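PDB 2YZI: CBS domain-containing protein from Pyrococcus horikoshii, which is of unknown function but, with its tandem pair of CBS domains, probably senses a small regulatory ligand such as an adenosine nucleotide. Local coordinates for residues A7-Y12 against T89-V94. Residues are numbered along the deposited sequence; the frame is centred on the assembly and turned at random.
Sequences APIKVY and TPLGEV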
# COMPACT_ATOMS: atom_id res chain seq x y z
N ALA B 7 15.84 2.95 -17.20
CA ALA B 7 15.90 4.35 -16.79
C ALA B 7 16.11 4.57 -15.29
O ALA B 7 15.65 3.79 -14.47
CB ALA B 7 14.64 5.07 -17.25
N PRO B 8 16.79 5.67 -14.92
CA PRO B 8 17.07 6.00 -13.52
C PRO B 8 15.78 6.24 -12.75
O PRO B 8 14.84 6.84 -13.28
CB PRO B 8 17.90 7.27 -13.63
CG PRO B 8 17.30 7.93 -14.83
CD PRO B 8 17.19 6.77 -15.81
N ILE B 9 15.75 5.79 -11.49
CA ILE B 9 14.56 5.94 -10.66
C ILE B 9 14.14 7.39 -10.51
O ILE B 9 12.98 7.68 -10.20
CB ILE B 9 14.76 5.33 -9.24
CG1 ILE B 9 13.40 5.06 -8.60
CG2 ILE B 9 15.55 6.28 -8.34
CD1 ILE B 9 12.58 4.02 -9.33
N LYS B 10 15.06 8.31 -10.72
CA LYS B 10 14.72 9.71 -10.56
C LYS B 10 13.61 10.20 -11.47
O LYS B 10 13.02 11.25 -11.21
CB LYS B 10 15.96 10.60 -10.73
CG LYS B 10 16.71 10.47 -12.04
CD LYS B 10 17.98 11.33 -11.97
CE LYS B 10 18.75 11.34 -13.26
NZ LYS B 10 19.98 12.18 -13.12
N VAL B 11 13.29 9.45 -12.52
CA VAL B 11 12.23 9.88 -13.42
C VAL B 11 10.84 9.43 -12.97
O VAL B 11 9.82 9.99 -13.39
CB VAL B 11 12.47 9.41 -14.88
CG1 VAL B 11 13.94 9.53 -15.21
CG2 VAL B 11 11.98 7.99 -15.08
N TYR B 12 10.79 8.41 -12.12
CA TYR B 12 9.51 7.91 -11.64
C TYR B 12 9.23 8.29 -10.18
O TYR B 12 8.11 8.11 -9.69
CB TYR B 12 9.47 6.39 -11.78
CG TYR B 12 9.86 5.89 -13.15
CD1 TYR B 12 9.03 6.10 -14.25
CD2 TYR B 12 11.04 5.19 -13.34
CE1 TYR B 12 9.38 5.62 -15.51
CE2 TYR B 12 11.41 4.70 -14.60
CZ TYR B 12 10.57 4.93 -15.68
OH TYR B 12 10.91 4.44 -16.92
N THR B 89 19.89 4.90 -9.75
CA THR B 89 19.62 3.46 -9.76
C THR B 89 18.47 3.23 -10.73
O THR B 89 17.42 3.84 -10.59
CB THR B 89 19.17 2.95 -8.36
OG1 THR B 89 20.16 3.27 -7.37
CG2 THR B 89 18.93 1.45 -8.39
N PRO B 90 18.65 2.34 -11.72
CA PRO B 90 17.58 2.05 -12.69
C PRO B 90 16.35 1.39 -12.06
O PRO B 90 16.46 0.57 -11.14
CB PRO B 90 18.27 1.13 -13.69
CG PRO B 90 19.27 0.41 -12.85
CD PRO B 90 19.85 1.54 -12.01
N LEU B 91 15.19 1.78 -12.56
CA LEU B 91 13.91 1.28 -12.08
C LEU B 91 13.91 -0.21 -11.71
O LEU B 91 13.53 -0.57 -10.59
CB LEU B 91 12.83 1.53 -13.13
CG LEU B 91 11.44 1.01 -12.81
CD1 LEU B 91 10.95 1.64 -11.52
CD2 LEU B 91 10.47 1.31 -13.95
N GLY B 92 14.33 -1.06 -12.65
CA GLY B 92 14.36 -2.49 -12.41
C GLY B 92 15.03 -2.91 -11.12
O GLY B 92 14.47 -3.68 -10.35
N GLU B 93 16.24 -2.39 -10.89
CA GLU B 93 17.00 -2.70 -9.69
C GLU B 93 16.30 -2.18 -8.43
O GLU B 93 16.38 -2.79 -7.35
CB GLU B 93 18.40 -2.09 -9.79
CG GLU B 93 19.26 -2.70 -10.89
CD GLU B 93 20.65 -2.08 -10.98
OE1 GLU B 93 21.30 -1.91 -9.92
OE2 GLU B 93 21.10 -1.77 -12.10
N VAL B 94 15.60 -1.05 -8.56
CA VAL B 94 14.88 -0.49 -7.43
C VAL B 94 13.72 -1.42 -7.08
O VAL B 94 13.49 -1.73 -5.92
CB VAL B 94 14.35 0.92 -7.76
CG1 VAL B 94 13.37 1.39 -6.67
CG2 VAL B 94 15.53 1.89 -7.85
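Pro8 and Pro90, their CA atoms 4.1 Å apart, form an isolated beta bridge in this tandem CBS (Bateman) module, with the bonding pattern of an antiparallel non-hydrogen-bonded pair although the two backbones cross steeply. The bridge ties the chain's N-terminal segment, ahead of strand 19-20, to the N-cap residue Pro90 of helix 91-101 in the second CBS repeat. As in any such pair, the two bonds are made by the flanking residues; the prolines have no N-H to give. Leu91 N meets Ala7 O at 2.8 Å, almost in line with the carbonyl (C=O...N 167°), while Ile9 N reaches Thr89 O at 2.7 Å, tilted 30° from the carbonyl plane. Ala7 O also receives a CA-H...O contact from Pro90 CA, 3.1 Å away. Backbone hydrogen bonds also join Lys10 with Val87 and Gly92 with Met5.

Apolar side chains close the buried side, against Phe118 of strand 113-119. With CG1 anti to the backbone N (chi1 -160°), Ile9 rests CD1 against both Leu91 and Val94, 3.6 Å from Leu91 CD1, and its CB lies 3.8 Å from Val94 CG2. With an alanine here CB would stay beside Val94 CG2, but a gap would probably open where CD1 meets Leu91 CD1 and Val94 CG1. Val11 CG2 sits over the centre of the Tyr12 ring, whose OH is hydrogen-bonded to Asp4 N. The Leu91 and Tyr12 side chains cross at about a right angle, and Leu91 CD2 comes obliquely to 3.6 Å from Tyr12 CE2.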